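Local coordinates for choline binding protein A (Lactobacillus salivarius str. Ren, PDB 5GT1) that probably acts as a cell-surface adhesin that binds choline through its repeats and carries, in the part described here, a zinc-binding M23 peptidase domain, at residues A40-F43 with G44-G48. Sequence-based numbering, arbitrary orientation.
Sequences AQLF and GVNPG
The side-chain amide of N46 reaches back across the turn to F43, whose carbonyl it grips three residues earlier in the chain. From CB, the N46 side chain leaves with CG anti to its own carbonyl carbon (chi1 -57°), which swings the amide inward over the bend. CG then comes within 4.1 Å of L42 CB. F43 O can accept only from the nitrogen side of the amide, and ND2 is the atom turned to it. ND2 donates to F43 O at 2.8 Å, with an N-H...O angle of 161°. The oxygen lies almost in the amide plane of N46, whereas the donor sits well above the carbonyl plane of F43, about 62° out of it. The same ND2 packs against L42 CB at 3.5 Å and also donates to a water, 3.0 Å from ND2, that lies 2.8 Å from L42 O and so bridges the two residues. Two acceptors thus fix the rotation of the amide. This bend belongs to the M23 peptidase domain and leads into the short edge strand 44-45, which pairs antiparallel with strand 56-63, the bearer of zinc ligands H57 and D61. L42 O also accepts a hydrogen bond from ND1 of H57, a second-shell contact consistent with orienting that ligand. With an alanine here in place of N46, F43 O and the bridging water would probably lose the donor they share, and the turn could flex. At the head of the bend the F43 ring folds back over the next residue, its CG anti to the backbone N; G44 CA makes a CH-pi contact over the ring face, 4.1 Å from the centroid, while the F56 ring meets F43 edge-to-face. Where the chain returns, A40 CB rests 3.5 Å from G48 O.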
ATOM      1  N   ALA A  40      12.563   9.625   0.839  1.00 19.39           N
ATOM      2  CA  ALA A  40      11.399   9.873  -0.034  1.00 19.62           C
ATOM      3  C   ALA A  40      10.349   8.746   0.014  1.00 18.96           C
ATOM      4  O   ALA A  40       9.137   9.011  -0.066  1.00 19.50           O
ATOM      5  CB  ALA A  40      11.842  10.144  -1.467  1.00 19.56           C
ATOM      6  N   GLN A  41      10.808   7.504   0.180  1.00 16.88           N
ATOM      7  CA  GLN A  41       9.904   6.362   0.201  1.00 16.08           C
ATOM      8  C   GLN A  41       9.112   6.191   1.503  1.00 15.53           C
ATOM      9  O   GLN A  41       8.029   5.604   1.504  1.00 14.58           O
ATOM     10  CB  GLN A  41      10.686   5.088  -0.071  1.00 15.83           C
ATOM     11  CG  GLN A  41      11.199   5.016  -1.498  1.00 15.68           C
ATOM     12  CD  GLN A  41      12.106   3.827  -1.700  1.00 15.66           C
ATOM     13  OE1 GLN A  41      12.922   3.499  -0.837  1.00 15.96           O
ATOM     14  NE2 GLN A  41      11.970   3.174  -2.840  1.00 15.24           N
ATOM     15  N   LEU A  42       9.655   6.701   2.607  1.00 15.15           N
ATOM     16  CA  LEU A  42       9.035   6.511   3.916  1.00 15.46           C
ATOM     17  C   LEU A  42       7.714   7.262   4.053  1.00 15.84           C
ATOM     18  O   LEU A  42       7.477   8.244   3.347  1.00 16.34           O
ATOM     19  CB  LEU A  42       9.988   6.974   5.018  1.00 15.81           C
ATOM     20  CG  LEU A  42      11.234   6.113   5.271  1.00 15.95           C
ATOM     21  CD1 LEU A  42      12.175   6.893   6.178  1.00 16.80           C
ATOM     22  CD2 LEU A  42      10.850   4.785   5.907  1.00 15.63           C
ATOM     23  N   PHE A  43       6.868   6.793   4.963  1.00 16.65           N
ATOM     24  CA  PHE A  43       5.635   7.482   5.304  1.00 16.80           C
ATOM     25  C   PHE A  43       5.930   8.773   6.085  1.00 18.16           C
ATOM     26  O   PHE A  43       6.908   8.839   6.851  1.00 17.74           O
ATOM     27  CB  PHE A  43       4.723   6.565   6.132  1.00 16.67           C
ATOM     28  CG  PHE A  43       3.509   7.270   6.678  1.00 16.57           C
ATOM     29  CD1 PHE A  43       2.330   7.323   5.936  1.00 16.33           C
ATOM     30  CD2 PHE A  43       3.560   7.922   7.923  1.00 16.47           C
ATOM     31  CE1 PHE A  43       1.218   8.004   6.420  1.00 17.13           C
ATOM     32  CE2 PHE A  43       2.447   8.603   8.405  1.00 16.89           C
ATOM     33  CZ  PHE A  43       1.275   8.629   7.661  1.00 16.08           C
ATOM     34  N   GLY A  44       5.088   9.793   5.876  1.00 18.35           N
ATOM     35  CA  GLY A  44       5.100  10.995   6.702  1.00 19.06           C
ATOM     36  C   GLY A  44       5.873  12.153   6.112  1.00 19.63           C
ATOM     37  O   GLY A  44       5.880  12.360   4.905  1.00 18.81           O
ATOM     38  N   VAL A  45       6.535  12.909   6.986  1.00 22.10           N
ATOM     39  CA  VAL A  45       7.296  14.094   6.585  1.00 24.09           C
ATOM     40  C   VAL A  45       8.758  13.800   6.863  1.00 25.41           C
ATOM     41  O   VAL A  45       9.167  13.702   8.015  1.00 27.56           O
ATOM     42  CB  VAL A  45       6.849  15.354   7.373  1.00 25.26           C
ATOM     43  CG1 VAL A  45       7.608  16.578   6.884  1.00 25.34           C
ATOM     44  CG2 VAL A  45       5.349  15.567   7.249  1.00 24.46           C
ATOM     45  N   ASN A  46       9.543  13.635   5.807  1.00 25.80           N
ATOM     46  CA  ASN A  46      10.920  13.196   5.954  1.00 26.92           C
ATOM     47  C   ASN A  46      11.816  13.986   5.036  1.00 26.94           C
ATOM     48  O   ASN A  46      11.362  14.428   3.986  1.00 26.36           O
ATOM     49  CB  ASN A  46      11.058  11.706   5.593  1.00 26.70           C
ATOM     50  CG  ASN A  46      10.164  10.814   6.427  1.00 27.38           C
ATOM     51  OD1 ASN A  46      10.423  10.588   7.607  1.00 28.57           O
ATOM     52  ND2 ASN A  46       9.105  10.296   5.812  1.00 26.68           N
ATOM     53  N   PRO A  47      13.100  14.157   5.420  1.00 28.28           N
ATOM     54  CA  PRO A  47      14.107  14.664   4.489  1.00 29.55           C
ATOM     55  C   PRO A  47      14.119  13.808   3.225  1.00 29.70           C
ATOM     56  O   PRO A  47      14.172  12.578   3.313  1.00 30.90           O
ATOM     57  CB  PRO A  47      15.423  14.483   5.267  1.00 29.09           C
ATOM     58  CG  PRO A  47      15.007  14.599   6.695  1.00 28.59           C
ATOM     59  CD  PRO A  47      13.664  13.924   6.765  1.00 28.02           C
ATOM     60  N   GLY A  48      14.062  14.462   2.069  1.00 28.66           N
ATOM     61  CA  GLY A  48      13.952  13.773   0.786  1.00 28.61           C
ATOM     62  C   GLY A  48      12.535  13.797   0.238  1.00 28.33           C
ATOM     63  O   GLY A  48      12.319  13.560  -0.952  1.00 28.98           O
TER
HETATM   64  O   HOH W   1       8.944  10.507   2.785  1.00 19.89           O